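Putative secreted cellulose binding protein (Streptomyces coelicolor, PDB 4OY7) catalyses the copper-dependent oxidative cleavage of glycosidic bonds in cellulose, the chain here being the catalytic AA10 domain of a longer, two-domain protein. Local coordinates at residues 30-35 with 88-93; 67-72 with 186-191; 94-99 with 164-169; 109-114 with 177-182; 115-120 with 129-134. All blocks are in the same frame, centred on the assembly; numbering follows the deposited sequence. Where two conformers were deposited one is given.

Interaction 1: residues 30-35 with 88-93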
# COMPACT_ATOMS: atom_id res chain seq x y z
N PRO A 30 4.78 12.47 -11.76
CA PRO A 30 4.80 11.82 -13.09
C PRO A 30 4.45 10.34 -13.09
O PRO A 30 3.89 9.85 -14.06
CB PRO A 30 6.25 12.05 -13.58
CG PRO A 30 7.01 12.46 -12.37
CD PRO A 30 6.04 13.17 -11.47
N ALA A 31 4.81 9.61 -12.04
CA ALA A 31 4.42 8.22 -11.93
C ALA A 31 2.88 8.11 -11.76
O ALA A 31 2.26 7.23 -12.31
CB ALA A 31 5.15 7.53 -10.78
N CYS A 32 2.29 9.03 -11.01
CA CYS A 32 0.85 9.10 -10.87
C CYS A 32 0.16 9.44 -12.18
O CYS A 32 -0.84 8.83 -12.53
CB CYS A 32 0.45 10.10 -9.78
SG CYS A 32 1.00 9.71 -8.11
N GLN A 33 0.70 10.40 -12.92
CA GLN A 33 0.16 10.71 -14.25
C GLN A 33 0.22 9.49 -15.16
O GLN A 33 -0.74 9.20 -15.88
CB GLN A 33 0.89 11.89 -14.89
CG GLN A 33 0.29 12.27 -16.24
CD GLN A 33 -1.16 12.71 -16.13
OE1 GLN A 33 -2.07 12.07 -16.67
NE2 GLN A 33 -1.38 13.81 -15.41
N ALA A 34 1.34 8.77 -15.14
CA ALA A 34 1.51 7.60 -15.99
C ALA A 34 0.50 6.52 -15.63
O ALA A 34 -0.08 5.91 -16.52
CB ALA A 34 2.92 7.05 -15.89
N ALA A 35 0.29 6.30 -14.33
CA ALA A 35 -0.65 5.29 -13.87
C ALA A 35 -2.08 5.68 -14.19
O ALA A 35 -2.91 4.82 -14.51
CB ALA A 35 -0.51 5.05 -12.37
N ASP A 88 10.15 7.26 -9.16
CA ASP A 88 9.60 8.62 -9.08
C ASP A 88 8.17 8.66 -8.49
O ASP A 88 7.55 9.72 -8.52
CB ASP A 88 9.71 9.39 -10.42
CG ASP A 88 8.99 8.70 -11.58
OD1 ASP A 88 8.57 7.52 -11.44
OD2 ASP A 88 8.78 9.38 -12.62
N TRP A 89 7.68 7.56 -7.93
CA TRP A 89 6.41 7.57 -7.22
C TRP A 89 6.50 8.52 -6.02
O TRP A 89 7.61 8.80 -5.54
CB TRP A 89 6.07 6.18 -6.69
CG TRP A 89 5.68 5.14 -7.69
CD1 TRP A 89 6.47 4.14 -8.21
CD2 TRP A 89 4.38 4.94 -8.26
NE1 TRP A 89 5.75 3.36 -9.06
CE2 TRP A 89 4.47 3.84 -9.14
CE3 TRP A 89 3.17 5.62 -8.16
CZ2 TRP A 89 3.35 3.34 -9.85
CZ3 TRP A 89 2.08 5.15 -8.86
CH2 TRP A 89 2.19 4.03 -9.75
N PRO A 90 5.36 9.04 -5.55
CA PRO A 90 5.39 9.79 -4.31
C PRO A 90 5.89 8.91 -3.18
O PRO A 90 5.65 7.73 -3.21
CB PRO A 90 3.92 10.15 -4.07
CG PRO A 90 3.26 10.03 -5.39
CD PRO A 90 4.00 8.93 -6.09
N ARG A 91 6.55 9.48 -2.19
CA ARG A 91 7.06 8.65 -1.12
C ARG A 91 7.03 9.37 0.22
O ARG A 91 7.03 10.60 0.29
CB ARG A 91 8.48 8.15 -1.40
CG ARG A 91 9.60 9.20 -1.38
CD ARG A 91 10.93 8.66 -1.93
NE ARG A 91 10.71 8.16 -3.28
CZ ARG A 91 10.59 6.87 -3.63
NH1 ARG A 91 10.26 6.57 -4.87
NH2 ARG A 91 10.80 5.89 -2.76
N THR A 92 7.06 8.57 1.26
CA THR A 92 7.10 9.05 2.63
C THR A 92 8.54 8.97 3.15
O THR A 92 9.20 7.93 3.04
CB THR A 92 6.19 8.21 3.52
OG1 THR A 92 4.86 8.24 2.99
CG2 THR A 92 6.16 8.77 4.96
N HIS A 93 8.98 10.08 3.73
CA HIS A 93 10.32 10.19 4.27
C HIS A 93 10.31 9.68 5.71
O HIS A 93 9.52 10.17 6.53
CB HIS A 93 10.79 11.65 4.16
CG HIS A 93 10.96 12.10 2.75
ND1 HIS A 93 12.19 12.34 2.18
CD2 HIS A 93 10.04 12.32 1.77
CE1 HIS A 93 12.03 12.69 0.91
NE2 HIS A 93 10.74 12.67 0.64

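Interaction 2: residues 67-72 with 186-191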
# COMPACT_ATOMS: atom_id res chain seq x y z
N THR A 67 3.39 -8.32 -9.10
CA THR A 67 1.96 -7.95 -9.14
C THR A 67 1.36 -7.70 -7.76
O THR A 67 0.14 -7.51 -7.66
CB THR A 67 1.10 -9.01 -9.84
OG1 THR A 67 0.95 -10.16 -8.99
CG2 THR A 67 1.70 -9.37 -11.15
N LEU A 68 2.21 -7.66 -6.74
CA LEU A 68 1.69 -7.52 -5.37
C LEU A 68 0.85 -6.26 -5.22
O LEU A 68 -0.18 -6.26 -4.53
CB LEU A 68 2.81 -7.53 -4.30
CG LEU A 68 3.26 -8.92 -3.83
CD1 LEU A 68 3.86 -9.68 -5.00
CD2 LEU A 68 4.28 -8.85 -2.71
N CYS A 69 1.28 -5.17 -5.85
CA CYS A 69 0.64 -3.87 -5.63
C CYS A 69 -0.72 -3.71 -6.28
O CYS A 69 -1.42 -2.73 -6.02
CB CYS A 69 1.56 -2.71 -6.04
SG CYS A 69 3.22 -2.82 -5.32
N SER A 70 -1.09 -4.69 -7.11
CA SER A 70 -2.41 -4.73 -7.72
C SER A 70 -3.17 -5.99 -7.31
O SER A 70 -4.11 -6.41 -8.01
CB SER A 70 -2.30 -4.70 -9.25
OG SER A 70 -1.64 -5.85 -9.76
N ALA A 71 -2.78 -6.62 -6.19
CA ALA A 71 -3.46 -7.85 -5.73
C ALA A 71 -3.44 -8.93 -6.80
O ALA A 71 -4.44 -9.65 -7.02
CB ALA A 71 -4.88 -7.54 -5.32
N GLY A 72 -2.32 -9.09 -7.47
CA GLY A 72 -2.19 -10.13 -8.50
C GLY A 72 -3.02 -9.90 -9.74
O GLY A 72 -3.21 -10.81 -10.56
N PHE A 186 -4.26 -5.49 -0.61
CA PHE A 186 -2.86 -5.46 -0.95
C PHE A 186 -2.41 -4.01 -1.04
O PHE A 186 -3.00 -3.22 -1.77
CB PHE A 186 -2.64 -6.19 -2.28
CG PHE A 186 -2.86 -7.68 -2.18
CD1 PHE A 186 -4.13 -8.20 -2.20
CD2 PHE A 186 -1.77 -8.56 -2.01
CE1 PHE A 186 -4.36 -9.56 -2.02
CE2 PHE A 186 -2.01 -9.93 -1.84
CZ PHE A 186 -3.30 -10.42 -1.84
N SER A 187 -1.39 -3.68 -0.26
CA SER A 187 -0.97 -2.29 -0.12
C SER A 187 0.51 -2.10 -0.29
O SER A 187 1.27 -2.75 0.39
CB SER A 187 -1.35 -1.80 1.27
OG SER A 187 -0.95 -0.45 1.50
N CYS A 188 0.90 -1.13 -1.12
CA CYS A 188 2.33 -0.86 -1.40
C CYS A 188 2.65 0.59 -1.16
O CYS A 188 2.03 1.46 -1.76
CB CYS A 188 2.63 -1.16 -2.85
SG CYS A 188 2.83 -2.94 -3.25
N SER A 189 3.61 0.85 -0.28
CA SER A 189 3.98 2.22 0.10
C SER A 189 5.47 2.46 -0.16
O SER A 189 6.34 1.82 0.41
CB SER A 189 3.69 2.42 1.58
OG SER A 189 2.33 2.17 1.87
N ASP A 190 5.74 3.42 -1.04
CA ASP A 190 7.08 3.87 -1.29
C ASP A 190 7.57 4.74 -0.16
O ASP A 190 6.86 5.67 0.28
CB ASP A 190 7.14 4.65 -2.59
CG ASP A 190 6.89 3.78 -3.79
OD1 ASP A 190 5.76 3.81 -4.29
OD2 ASP A 190 7.78 3.00 -4.19
N VAL A 191 8.78 4.46 0.32
CA VAL A 191 9.37 5.21 1.44
C VAL A 191 10.84 5.48 1.12
O VAL A 191 11.42 4.87 0.19
CB VAL A 191 9.24 4.47 2.79
CG1 VAL A 191 7.78 4.11 3.03
CG2 VAL A 191 10.14 3.25 2.86
O HOH W 1 -1.52 -1.50 -3.61

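Interaction 3: residues 94-99 with 164-169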
# COMPACT_ATOMS: atom_id res chain seq x y z
N LEU A 94 11.17 8.69 5.98
CA LEU A 94 11.23 8.02 7.29
C LEU A 94 12.59 8.05 7.91
O LEU A 94 13.59 8.21 7.23
CB LEU A 94 10.89 6.54 7.13
CG LEU A 94 9.55 6.22 6.52
CD1 LEU A 94 9.37 4.72 6.40
CD2 LEU A 94 8.46 6.82 7.38
N THR A 95 12.62 7.85 9.23
CA THR A 95 13.87 7.74 9.95
C THR A 95 14.06 6.29 10.36
O THR A 95 13.30 5.74 11.18
CB THR A 95 13.90 8.65 11.17
OG1 THR A 95 13.61 9.99 10.76
CG2 THR A 95 15.29 8.62 11.83
N SER A 96 15.12 5.68 9.83
CA SER A 96 15.51 4.34 10.25
C SER A 96 15.78 4.37 11.76
O SER A 96 16.47 5.24 12.27
CB SER A 96 16.77 3.91 9.50
OG SER A 96 17.21 2.64 9.91
N GLY A 97 15.17 3.41 12.46
CA GLY A 97 15.28 3.32 13.90
C GLY A 97 14.12 3.93 14.68
O GLY A 97 14.00 3.65 15.87
N ALA A 98 13.31 4.78 14.05
CA ALA A 98 12.18 5.43 14.72
C ALA A 98 10.97 4.51 14.74
O ALA A 98 10.82 3.65 13.87
CB ALA A 98 11.82 6.72 14.01
N THR A 99 10.13 4.72 15.75
CA THR A 99 8.81 4.12 15.85
C THR A 99 7.80 5.11 15.31
O THR A 99 7.79 6.26 15.75
CB THR A 99 8.50 3.76 17.32
OG1 THR A 99 9.47 2.79 17.77
CG2 THR A 99 7.08 3.16 17.44
N SER A 164 16.66 -0.28 12.30
CA SER A 164 17.89 0.51 12.19
C SER A 164 18.75 0.02 11.04
O SER A 164 18.50 -1.06 10.48
CB SER A 164 18.70 0.39 13.46
OG SER A 164 18.00 0.97 14.53
N GLY A 165 19.75 0.83 10.68
CA GLY A 165 20.73 0.45 9.67
C GLY A 165 20.23 0.53 8.24
O GLY A 165 20.85 -0.05 7.36
N ARG A 166 19.13 1.23 8.01
CA ARG A 166 18.58 1.36 6.67
C ARG A 166 18.76 2.76 6.10
O ARG A 166 18.80 3.77 6.83
CB ARG A 166 17.09 0.95 6.68
CG ARG A 166 16.84 -0.49 7.13
CD ARG A 166 17.51 -1.51 6.22
NE ARG A 166 17.00 -1.33 4.87
CZ ARG A 166 15.96 -1.98 4.36
NH1 ARG A 166 15.33 -2.98 5.01
NH2 ARG A 166 15.56 -1.67 3.14
N SER A 167 18.89 2.81 4.78
CA SER A 167 19.02 4.06 4.06
C SER A 167 18.44 3.93 2.67
O SER A 167 18.23 2.81 2.21
CB SER A 167 20.48 4.47 3.98
OG SER A 167 21.22 3.59 3.15
N GLY A 168 18.20 5.06 2.02
CA GLY A 168 17.70 5.08 0.66
C GLY A 168 16.27 4.57 0.53
O GLY A 168 15.53 4.43 1.52
N ASP A 169 15.87 4.31 -0.71
CA ASP A 169 14.49 3.97 -1.00
C ASP A 169 14.19 2.54 -0.56
O ASP A 169 15.07 1.68 -0.53
CB ASP A 169 14.22 4.06 -2.52
CG ASP A 169 14.19 5.49 -3.05
OD1 ASP A 169 13.97 6.44 -2.27
OD2 ASP A 169 14.31 5.65 -4.29

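Interaction 4: residues 109-114 with 177-182. With CU (copper (II) ion), chain I.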
# COMPACT_ATOMS: atom_id res chain seq x y z
N ALA A 109 -14.77 -1.86 7.13
CA ALA A 109 -14.00 -2.50 8.19
C ALA A 109 -14.24 -4.01 8.18
O ALA A 109 -15.33 -4.50 7.86
CB ALA A 109 -14.40 -1.93 9.54
N HIS A 110 -13.22 -4.74 8.63
CA HIS A 110 -13.25 -6.18 8.68
C HIS A 110 -12.32 -6.67 9.78
O HIS A 110 -11.27 -6.07 10.01
CB HIS A 110 -12.76 -6.79 7.36
CG HIS A 110 -13.48 -6.31 6.14
ND1 HIS A 110 -14.79 -6.64 5.85
CD2 HIS A 110 -13.07 -5.52 5.12
CE1 HIS A 110 -15.15 -6.09 4.71
NE2 HIS A 110 -14.13 -5.37 4.27
N PRO A 111 -12.66 -7.81 10.42
CA PRO A 111 -11.71 -8.44 11.33
C PRO A 111 -10.55 -9.15 10.58
O PRO A 111 -10.71 -9.61 9.46
CB PRO A 111 -12.58 -9.46 12.06
CG PRO A 111 -13.58 -9.87 11.03
CD PRO A 111 -13.87 -8.62 10.23
N GLY A 112 -9.36 -9.21 11.19
CA GLY A 112 -8.21 -9.87 10.57
C GLY A 112 -6.86 -9.29 10.98
O GLY A 112 -6.78 -8.49 11.94
N ASP A 113 -5.83 -9.74 10.26
CA ASP A 113 -4.42 -9.39 10.50
C ASP A 113 -3.91 -8.50 9.40
O ASP A 113 -4.22 -8.70 8.20
CB ASP A 113 -3.51 -10.63 10.46
CG ASP A 113 -3.69 -11.56 11.60
OD1 ASP A 113 -4.33 -11.20 12.59
OD2 ASP A 113 -3.16 -12.69 11.48
N PHE A 114 -3.05 -7.56 9.77
CA PHE A 114 -2.24 -6.83 8.83
C PHE A 114 -0.82 -7.37 8.87
O PHE A 114 -0.12 -7.28 9.89
CB PHE A 114 -2.27 -5.35 9.20
CG PHE A 114 -3.61 -4.73 9.06
CD1 PHE A 114 -4.51 -4.71 10.11
CD2 PHE A 114 -3.99 -4.15 7.86
CE1 PHE A 114 -5.77 -4.13 9.99
CE2 PHE A 114 -5.25 -3.58 7.71
CZ PHE A 114 -6.14 -3.56 8.77
N VAL A 177 -5.39 -9.57 5.81
CA VAL A 177 -5.94 -10.91 5.73
C VAL A 177 -7.16 -11.00 6.62
O VAL A 177 -7.06 -11.03 7.86
CB VAL A 177 -4.86 -11.95 6.11
CG1 VAL A 177 -5.42 -13.37 6.00
CG2 VAL A 177 -3.65 -11.70 5.23
N ARG A 178 -8.33 -10.98 6.00
CA ARG A 178 -9.57 -11.09 6.75
C ARG A 178 -9.65 -12.44 7.43
O ARG A 178 -9.20 -13.44 6.90
CB ARG A 178 -10.80 -10.89 5.83
CG ARG A 178 -10.98 -9.45 5.38
CD ARG A 178 -12.17 -9.29 4.43
NE ARG A 178 -13.44 -9.62 5.09
CZ ARG A 178 -14.63 -9.56 4.48
NH1 ARG A 178 -14.75 -9.18 3.22
NH2 ARG A 178 -15.72 -9.93 5.14
N SER A 179 -10.18 -12.43 8.64
CA SER A 179 -10.42 -13.68 9.36
C SER A 179 -11.79 -14.27 9.06
O SER A 179 -12.06 -15.41 9.46
CB SER A 179 -10.26 -13.47 10.86
OG SER A 179 -11.14 -12.47 11.29
N ASP A 180 -12.64 -13.54 8.33
CA ASP A 180 -14.02 -13.95 8.08
C ASP A 180 -14.35 -14.07 6.60
O ASP A 180 -15.50 -14.07 6.23
CB ASP A 180 -14.96 -12.93 8.70
CG ASP A 180 -14.88 -11.56 8.02
OD1 ASP A 180 -13.84 -11.21 7.40
OD2 ASP A 180 -15.86 -10.79 8.14
N SER A 181 -13.33 -14.18 5.76
CA SER A 181 -13.50 -14.12 4.32
C SER A 181 -12.19 -14.49 3.67
O SER A 181 -11.13 -14.34 4.29
CB SER A 181 -13.85 -12.70 3.87
OG SER A 181 -14.05 -12.66 2.47
N GLN A 182 -12.28 -14.99 2.44
CA GLN A 182 -11.10 -15.23 1.60
C GLN A 182 -10.58 -13.93 0.98
O GLN A 182 -9.47 -13.89 0.48
CB GLN A 182 -11.41 -16.27 0.53
CG GLN A 182 -11.73 -17.63 1.11
CD GLN A 182 -10.51 -18.29 1.73
OE1 GLN A 182 -9.58 -18.67 1.04
NE2 GLN A 182 -10.49 -18.38 3.03
CU CU I . -14.05 -4.25 2.16
O HOH W 2 -16.27 -7.97 7.77
O HOH W 3 -14.68 -5.77 1.47

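Interaction 5: residues 115-120 with 129-134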
# COMPACT_ATOMS: atom_id res chain seq x y z
N ARG A 115 -0.41 -7.95 7.75
CA ARG A 115 0.95 -8.52 7.61
C ARG A 115 1.77 -7.46 6.95
O ARG A 115 1.49 -7.11 5.78
CB ARG A 115 0.91 -9.77 6.75
CG ARG A 115 0.16 -10.91 7.39
CD ARG A 115 -0.03 -12.07 6.47
NE ARG A 115 -0.88 -13.12 7.04
CZ ARG A 115 -1.25 -14.20 6.37
NH1 ARG A 115 -0.80 -14.42 5.12
NH2 ARG A 115 -2.02 -15.11 6.98
N VAL A 116 2.79 -6.99 7.66
CA VAL A 116 3.59 -5.84 7.24
C VAL A 116 5.00 -6.30 6.87
O VAL A 116 5.70 -6.91 7.68
CB VAL A 116 3.63 -4.77 8.35
CG1 VAL A 116 4.49 -3.59 7.91
CG2 VAL A 116 2.22 -4.33 8.78
N TYR A 117 5.42 -5.96 5.65
CA TYR A 117 6.72 -6.36 5.08
C TYR A 117 7.56 -5.19 4.60
O TYR A 117 7.04 -4.18 4.12
CB TYR A 117 6.53 -7.30 3.88
CG TYR A 117 5.65 -8.52 4.07
CD1 TYR A 117 4.26 -8.40 4.10
CD2 TYR A 117 6.19 -9.77 4.13
CE1 TYR A 117 3.45 -9.53 4.23
CE2 TYR A 117 5.41 -10.91 4.25
CZ TYR A 117 4.03 -10.79 4.28
OH TYR A 117 3.27 -11.96 4.43
N LEU A 118 8.88 -5.34 4.66
CA LEU A 118 9.79 -4.28 4.17
C LEU A 118 10.78 -4.89 3.19
O LEU A 118 11.30 -5.96 3.42
CB LEU A 118 10.54 -3.67 5.34
CG LEU A 118 11.53 -2.55 5.07
CD1 LEU A 118 10.84 -1.29 4.54
CD2 LEU A 118 12.29 -2.26 6.35
N THR A 119 11.01 -4.18 2.10
CA THR A 119 11.99 -4.59 1.12
C THR A 119 13.36 -4.65 1.77
O THR A 119 13.73 -3.82 2.59
CB THR A 119 11.99 -3.69 -0.13
OG1 THR A 119 12.19 -2.31 0.24
CG2 THR A 119 10.70 -3.88 -0.91
N LYS A 120 14.10 -5.66 1.35
CA LYS A 120 15.43 -5.93 1.90
C LYS A 120 16.44 -4.86 1.53
O LYS A 120 16.32 -4.19 0.50
CB LYS A 120 15.92 -7.28 1.40
CG LYS A 120 15.11 -8.44 1.91
CD LYS A 120 15.60 -9.75 1.33
CE LYS A 120 14.72 -10.91 1.78
NZ LYS A 120 15.06 -12.20 1.11
N LEU A 129 9.38 -5.97 -7.72
CA LEU A 129 9.05 -6.34 -6.34
C LEU A 129 8.55 -7.78 -6.29
O LEU A 129 7.45 -8.10 -6.75
CB LEU A 129 7.99 -5.40 -5.77
CG LEU A 129 7.55 -5.73 -4.35
CD1 LEU A 129 8.72 -5.43 -3.42
CD2 LEU A 129 6.33 -4.92 -3.97
N GLY A 130 9.39 -8.67 -5.78
CA GLY A 130 9.00 -10.06 -5.58
C GLY A 130 8.90 -10.37 -4.09
O GLY A 130 9.43 -9.66 -3.24
N TRP A 131 8.25 -11.49 -3.79
CA TRP A 131 8.22 -12.02 -2.42
C TRP A 131 9.63 -12.20 -1.83
O TRP A 131 9.83 -11.94 -0.65
CB TRP A 131 7.41 -13.33 -2.36
CG TRP A 131 5.95 -13.14 -2.64
CD1 TRP A 131 5.31 -13.33 -3.83
CD2 TRP A 131 4.97 -12.60 -1.74
NE1 TRP A 131 3.98 -13.01 -3.70
CE2 TRP A 131 3.74 -12.58 -2.43
CE3 TRP A 131 4.99 -12.22 -0.39
CZ2 TRP A 131 2.56 -12.12 -1.83
CZ3 TRP A 131 3.82 -11.77 0.19
CH2 TRP A 131 2.63 -11.73 -0.52
N ASP A 132 10.61 -12.62 -2.62
CA ASP A 132 11.96 -12.81 -2.05
C ASP A 132 12.73 -11.50 -1.84
O ASP A 132 13.87 -11.52 -1.38
CB ASP A 132 12.79 -13.81 -2.86
CG ASP A 132 13.27 -13.29 -4.18
OD1 ASP A 132 12.78 -12.25 -4.65
OD2 ASP A 132 14.17 -13.95 -4.79
N ASP A 133 12.12 -10.39 -2.18
CA ASP A 133 12.69 -9.09 -1.84
C ASP A 133 12.07 -8.50 -0.57
O ASP A 133 12.47 -7.42 -0.17
CB ASP A 133 12.42 -8.12 -2.98
CG ASP A 133 12.98 -8.61 -4.27
OD1 ASP A 133 12.21 -8.68 -5.24
OD2 ASP A 133 14.20 -8.93 -4.30
N LEU A 134 11.12 -9.20 0.03
CA LEU A 134 10.36 -8.70 1.20
C LEU A 134 10.64 -9.52 2.42
O LEU A 134 10.77 -10.76 2.34
CB LEU A 134 8.86 -8.77 0.92
CG LEU A 134 8.31 -7.69 -0.00
CD1 LEU A 134 6.91 -8.07 -0.45
CD2 LEU A 134 8.36 -6.31 0.63
O HOH W 4 11.99 -13.23 1.78

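Interaction 1: residues 30-35 with 88-93
The methyl of Ala31 rests over one face of the Trp89 indole, a CH-pi contact that puts Ala31 CB 4.0 Å from the centroid of the five-membered ring and 24° off its normal. The methyl is displaced toward the rim, and its nearest ring atom is Trp89 CD2, 3.7 Å from Ala31 CB. Trp89 CG stands opposite its own carbonyl carbon (chi1 -71°), a setting that lays the indole along the helix and lets its far corner meet the next turn, where Ala35 CB comes within 3.9 Å of Trp89 CH2. Two small residues one turn apart thus leave room for a broad flat group.

A second apolar touch joins Cys32 to Pro90: Cys32 SG lies 3.6 Å from Pro90 CG. The sulfur is also tied to Cys14 in a disulfide, which fixes the surface that the proline packs against.

The Asp88 carboxylate meets the helix by van der Waals contact, for no hydrogen bond crosses between the two segments. Asp88 OD1 lies 3.5 Å from Ala31 CB, and Asp88 OD2 is 3.6 Å from Pro30 CG; OD2 has its salt bridge with Arg86. Lying by the first turn of the helix, the carboxylate is probably favoured a little by the helix dipole.

Asn29 links both sides, bonding Asp88 O and Cys32 N. Helix 10-18 packs against Trp89 and Pro90 through Cys14 and Leu13, while the chain beyond Pro90 enters strand 92-94, parallel to strand 184-193 in the core sheet.

Interaction 2: residues 67-72 with 186-191
One face of the Phe186 ring carries the backbone of Ala71: Ala71 CA stands 3.5 Å above the ring plane, offset toward the rim, in a CH-pi contact 27° off the normal. The methyl reaches the same ring, with Ala71 CB 3.3 Å from Phe186 CD1, a tight approach. Leu68 O, oblique to the ring, lies 3.3 Å from Phe186 CB. Beside this packing a covalent link closes the contact, the disulfide between Cys69 SG and Cys188 SG at 2.1 Å, with chi3 of -83°. It staples the irregular connection before strand 92-94 to strand 184-193, a central strand in the beta-sandwich core of the AA10 domain. An alanine in place of Phe186 would probably open a gap beneath Ala71 and leave Phe173 and Gln175 of strand 168-178 without the ring they pack on. The turn at 67-72 is held from within: Thr67 O accepts from Ser70 N and Gly72 N, which arrive from opposite faces of its carbonyl plane. Water 1 spans the two backbones, donating to Cys69 O at 2.7 Å and to Phe186 O at 2.9 Å, a bridge where no direct hydrogen bond runs between the segments.

Interaction 3: residues 94-99 with 164-169
Ser96 OG takes a hydrogen bond from the backbone of Arg166, with Arg166 N 3.0 Å from Ser96 OG and an N-H...O angle of 161°. The hydroxyl sits in the bend of the opposing chain: Ser164 CA is 3.2 Å from Ser96 OG, whereas Gly165 N, equally near to that oxygen, points its N-H too poorly to bond. A second bond of the hydroxyl runs to Pro163 O, just before the segment, so one serine oxygen ties down two backbone groups of the bend. With Ser96 OG turned opposite its own N (chi1 178°), the oxygen reaches into the bend while Ser96 CB settles 3.4 Å from Arg166 O. Gly97 completes the first shell, its CA 3.6 Å from Ser164 OG.

Behind these contacts lies a type II beta turn from Thr95 to Ala98, closed by Ala98 N bonding Thr95 O at 3.0 Å. Gly97 fills its third position with phi of 97°, where a side chain would strike the preceding carbonyl and crowd Ser164 OG. Both segments are crossovers of the sandwich: 94-99 carries the chain from strand 92-94 to strand 99-105 of the other sheet, and 164-169 leads from strand 155-161 back to strand 168-178. The contact therefore joins two neighbouring loops at an edge of the domain remote from the copper.

Farther out, the Arg166 chain, bent at chi2 and chi3, carries its guanidinium away from Ser96, and NH2 bonds Thr119 O. Phe193 packs against both Ser96 and Arg166.

Interaction 4: residues 109-114 with 177-182
The guanidinium of Arg178 lies flat on the His110 imidazole, the centres 3.7 Å apart and the planes inclined by 18°, the arginine chain bending at chi3 (64°) to bring it there. His110 ND1 falls over the middle of the guanidinium, 3.2 Å above it, and Ser181 CB covers the opposite face. Asp180 fixes the arginine's rotation side-on: Arg178 NE reaches Asp180 OD1 at 2.8 Å and Arg178 NH2 reaches Asp180 OD2 at 3.1 Å. Arg178 NH1 salt-bridges Glu183. At the imidazole edge, His110 ND1 donates to water 2 at 2.8 Å, which donates to Asp180 OD2. The ring is thereby held for His110 NE2 to bind copper at 2.4 Å together with His1, whose backbone N is also a ligand: the histidine brace of lytic polysaccharide monooxygenases. An alanine in place of Arg178 would probably bare one face of the imidazole and leave Asp180 and Glu183 without their shared cation. Val177 N bonds Asp113 O at 2.8 Å, nearly straight at 172°. Gly112 and Arg178 form a non-hydrogen-bonded pair, where a CB on the glycine would run into Val177 O. Strand 112-119 lies between strands 168-178 and 134-141, and Phe114 packs on Trp176.

Interaction 5: residues 115-120 with 129-134
Asp133 O is gripped twice at the end of strand 112-119: Lys120 N, just beyond it, donates at 2.8 Å, and Thr119 CA makes a CA-H...O contact with the same oxygen at 3.1 Å. Lys120 then runs extended beyond CG and places its ammonium above the carbonyl plane of Asp132, with Lys120 NZ 2.8 Å from Asp132 O. Water 4 donates to Leu134 O and accepts a weak bond from the same ammonium. The loop is braced internally, since Gly130 N reaches Asp133 OD1 at 2.9 Å on the oxygen's anti lone pair.

The rest is apolar. Trp131 presents its edge to the face of Tyr117 in a T-shaped pair, the planes at 78° and the centroid of the Trp131 six-membered ring 6.0 Å from that of Tyr117. Leu134 CD2 lies between Tyr117 CB and Thr119 CG2, 3.7 Å from the latter, and the Leu129 side chain crosses that of Thr119 at about a right angle, Leu129 CD1 3.6 Å from Thr119 CG2. Trp131 NE1 bonds Val63 O, and Phe173 meets both aromatic rings.

Thr119 and Leu134 form an antiparallel non-hydrogen-bonded pair, where the loop joining strands 112-119 and 134-141 ends in a 3-10 turn. Lys120 NZ is held by a main-chain carbonyl and, weakly, a water; the Asp132 and Asp133 carboxylates, not in contact with it, would probably add long-range attraction.

From the N terminus, interaction 1 closes the first loop, bringing helix 30-39 to the run into strand 92-94. Before it closes, interaction 2 opens at 67-72 and reaches to 186-191, so the two cross, and strands 92-94 and 184-193 meet directly through Thr92 and Asp190. Interactions 3, 4 and 5 all nest inside the wide loop of interaction 2. Interaction 3 opens at 94-99 and closes at 164-169, crossing interaction 4, which joins 109-114 to 177-182; both enclose interaction 5. Arg166 links interaction 3 to interaction 5, and Leu68 and Leu129 link interactions 2 and 5. Together they tie the helical region, the core sheet and the copper-bearing end.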